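Local structure of O-phospho-L-seryl-tRNA:Cys-tRNA synthase (Methanocaldococcus jannaschii DSM 2661, 5X6B) at residues 149-154 with 161-166. The protein probably converts O-phosphoseryl-tRNA(Cys) into cysteinyl-tRNA(Cys) with the help of a pyridoxal phosphate cofactor. Numbering follows the deposited sequence.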
ATOM      1  N   THR B 149     -13.340 -10.289  15.879  1.00 59.61           N
ATOM      2  CA  THR B 149     -13.694 -10.395  14.471  1.00 59.62           C
ATOM      3  C   THR B 149     -14.086 -11.817  14.083  1.00 56.39           C
ATOM      4  O   THR B 149     -14.740 -12.024  13.066  1.00 55.10           O
ATOM      5  CB  THR B 149     -12.543  -9.931  13.563  1.00 58.36           C
ATOM      6  OG1 THR B 149     -11.390 -10.753  13.783  1.00 52.27           O
ATOM      7  CG2 THR B 149     -12.202  -8.485  13.859  1.00 53.90           C
ATOM      8  N   SER B 150     -13.679 -12.799  14.879  1.00 58.91           N
ATOM      9  CA  SER B 150     -14.110 -14.169  14.627  1.00 65.62           C
ATOM     10  C   SER B 150     -15.593 -14.305  14.963  1.00 60.43           C
ATOM     11  O   SER B 150     -16.343 -14.996  14.271  1.00 56.95           O
ATOM     12  CB  SER B 150     -13.278 -15.162  15.436  1.00 59.22           C
ATOM     13  OG  SER B 150     -11.943 -15.197  14.972  1.00 62.87           O
ATOM     14  N   TYR B 151     -16.006 -13.626  16.028  1.00 55.18           N
ATOM     15  CA  TYR B 151     -17.404 -13.596  16.431  1.00 60.10           C
ATOM     16  C   TYR B 151     -18.253 -12.791  15.452  1.00 69.04           C
ATOM     17  O   TYR B 151     -19.319 -13.239  15.025  1.00 68.97           O
ATOM     18  CB  TYR B 151     -17.538 -13.013  17.838  1.00 62.37           C
ATOM     19  CG  TYR B 151     -16.828 -13.829  18.890  1.00 80.44           C
ATOM     20  CD1 TYR B 151     -17.455 -14.915  19.493  1.00 60.02           C
ATOM     21  CD2 TYR B 151     -15.528 -13.520  19.279  1.00 69.37           C
ATOM     22  CE1 TYR B 151     -16.810 -15.669  20.455  1.00 72.73           C
ATOM     23  CE2 TYR B 151     -14.875 -14.271  20.242  1.00 67.15           C
ATOM     24  CZ  TYR B 151     -15.521 -15.344  20.825  1.00 78.80           C
ATOM     25  OH  TYR B 151     -14.876 -16.094  21.783  1.00 83.12           O
ATOM     26  N   VAL B 152     -17.772 -11.601  15.098  1.00 68.89           N
ATOM     27  CA  VAL B 152     -18.519 -10.700  14.230  1.00 56.98           C
ATOM     28  C   VAL B 152     -18.658 -11.278  12.821  1.00 58.46           C
ATOM     29  O   VAL B 152     -19.704 -11.140  12.190  1.00 62.15           O
ATOM     30  CB  VAL B 152     -17.859  -9.309  14.170  1.00 59.70           C
ATOM     31  CG1 VAL B 152     -18.656  -8.366  13.276  1.00 54.20           C
ATOM     32  CG2 VAL B 152     -17.739  -8.728  15.569  1.00 61.79           C
ATOM     33  N   ALA B 153     -17.614 -11.942  12.336  1.00 56.82           N
ATOM     34  CA  ALA B 153     -17.665 -12.542  11.007  1.00 61.08           C
ATOM     35  C   ALA B 153     -18.641 -13.712  10.985  1.00 66.15           C
ATOM     36  O   ALA B 153     -19.303 -13.954   9.975  1.00 60.37           O
ATOM     37  CB  ALA B 153     -16.281 -12.996  10.560  1.00 40.06           C
ATOM     38  N   ALA B 154     -18.726 -14.437  12.097  1.00 67.41           N
ATOM     39  CA  ALA B 154     -19.655 -15.559  12.203  1.00 70.64           C
ATOM     40  C   ALA B 154     -21.097 -15.071  12.183  1.00 67.76           C
ATOM     41  O   ALA B 154     -21.943 -15.625  11.477  1.00 57.89           O
ATOM     42  CB  ALA B 154     -19.381 -16.360  13.457  1.00 59.70           C
ATOM     43  N   VAL B 161     -21.963 -19.956  17.283  1.00 65.36           N
ATOM     44  CA  VAL B 161     -20.613 -20.041  17.834  1.00 70.50           C
ATOM     45  C   VAL B 161     -20.571 -20.703  19.205  1.00 66.82           C
ATOM     46  O   VAL B 161     -21.336 -20.349  20.105  1.00 57.86           O
ATOM     47  CB  VAL B 161     -19.967 -18.635  17.942  1.00 63.25           C
ATOM     48  CG1 VAL B 161     -18.662 -18.700  18.714  1.00 59.86           C
ATOM     49  CG2 VAL B 161     -19.738 -18.045  16.561  1.00 63.31           C
ATOM     50  N   ALA B 162     -19.666 -21.666  19.356  1.00 67.46           N
ATOM     51  CA  ALA B 162     -19.400 -22.279  20.651  1.00 67.52           C
ATOM     52  C   ALA B 162     -17.922 -22.116  21.019  1.00 74.75           C
ATOM     53  O   ALA B 162     -17.041 -22.254  20.165  1.00 65.86           O
ATOM     54  CB  ALA B 162     -19.790 -23.745  20.637  1.00 68.25           C
ATOM     55  N   GLU B 163     -17.659 -21.831  22.290  1.00 66.72           N
ATOM     56  CA  GLU B 163     -16.305 -21.546  22.756  1.00 58.64           C
ATOM     57  C   GLU B 163     -15.637 -22.736  23.444  1.00 65.27           C
ATOM     58  O   GLU B 163     -16.210 -23.351  24.342  1.00 66.77           O
ATOM     59  CB  GLU B 163     -16.320 -20.349  23.712  1.00 53.41           C
ATOM     60  CG  GLU B 163     -16.744 -19.039  23.059  1.00 59.32           C
ATOM     61  CD  GLU B 163     -16.964 -17.925  24.063  1.00 65.78           C
ATOM     62  OE1 GLU B 163     -17.119 -18.224  25.266  1.00 77.44           O
ATOM     63  OE2 GLU B 163     -16.977 -16.746  23.650  1.00 75.06           O
ATOM     64  N   VAL B 164     -14.418 -23.050  23.012  1.00 69.57           N
ATOM     65  CA  VAL B 164     -13.577 -24.018  23.707  1.00 57.61           C
ATOM     66  C   VAL B 164     -12.850 -23.310  24.844  1.00 50.46           C
ATOM     67  O   VAL B 164     -12.190 -22.298  24.629  1.00 73.14           O
ATOM     68  CB  VAL B 164     -12.557 -24.676  22.765  1.00 64.73           C
ATOM     69  CG1 VAL B 164     -11.572 -25.515  23.557  1.00 52.88           C
ATOM     70  CG2 VAL B 164     -13.267 -25.517  21.719  1.00 62.66           C
ATOM     71  N   GLY B 165     -12.977 -23.844  26.053  1.00 59.91           N
ATOM     72  CA  GLY B 165     -12.532 -23.146  27.245  1.00 59.46           C
ATOM     73  C   GLY B 165     -11.067 -23.293  27.614  1.00 69.65           C
ATOM     74  O   GLY B 165     -10.264 -23.861  26.872  1.00 68.46           O
ATOM     75  N   TYR B 166     -10.732 -22.772  28.790  1.00 59.04           N
ATOM     76  CA  TYR B 166      -9.362 -22.752  29.277  1.00 62.59           C
ATOM     77  C   TYR B 166      -8.905 -24.064  29.907  1.00 71.62           C
ATOM     78  O   TYR B 166      -9.670 -24.743  30.590  1.00 77.94           O
ATOM     79  CB  TYR B 166      -9.192 -21.630  30.301  1.00 68.40           C
ATOM     80  CG  TYR B 166      -9.395 -20.250  29.731  1.00 83.10           C
ATOM     81  CD1 TYR B 166      -8.388 -19.622  29.008  1.00 59.90           C
ATOM     82  CD2 TYR B 166     -10.592 -19.572  29.917  1.00 74.85           C
ATOM     83  CE1 TYR B 166      -8.569 -18.358  28.486  1.00 74.42           C
ATOM     84  CE2 TYR B 166     -10.782 -18.307  29.399  1.00 93.06           C
ATOM     85  CZ  TYR B 166      -9.769 -17.704  28.685  1.00 80.17           C
ATOM     86  OH  TYR B 166      -9.960 -16.442  28.172  1.00 77.32           O
TER
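Val161 meets helix 149-154 with both of its methyl groups. Its CG2 packs against the CB of Ala154 at 3.5 Å, and its CG1 lies near the CE1 of Tyr151 at 4.0 Å, the valine side chain crossing the tyrosine at about a right angle. The branch at CB makes this possible: CG1 stands anti to the backbone N (chi1 171°) and CG2 anti to the carbonyl carbon, giving each methyl its own partner. A small alanine suits position 154, where the backbones come nearest, with 7.3 Å between the CA atoms of Ala154 and Val161. These apolar groups belong to a beta-alpha-beta unit in which strand 139-143 leads through helix 148-156 to the parallel strand 160-166, at one edge of the chain's mixed seven-stranded sheet, consistent with the large domain of a fold-type I pyridoxal phosphate enzyme. Helix and strand run nearly antiparallel, 158° between their directions, with a closest axis approach of 10.3 Å. Leu142 of the neighbouring strand 139-143 touches both Tyr151 and Val161, adding a further apolar side chain to this cluster.

The polar part of the contact is one weak hydrogen bond, from Tyr151 OH to Glu163 OE2, 2.9 Å long. The long phenol spans the gap that widens away from Ala154, while Glu163, extended beyond CG, brings its carboxylate to the hydroxyl. Ring and carboxylate planes stand 78° apart. A tyrosine fits here because its ring can lie among apolar groups while its hydroxyl reaches the acid. Lys282 of the second subunit makes a cation-pi contact with that ring and also packs on Glu163, where its charge may add an electrostatic attraction to the carboxylate.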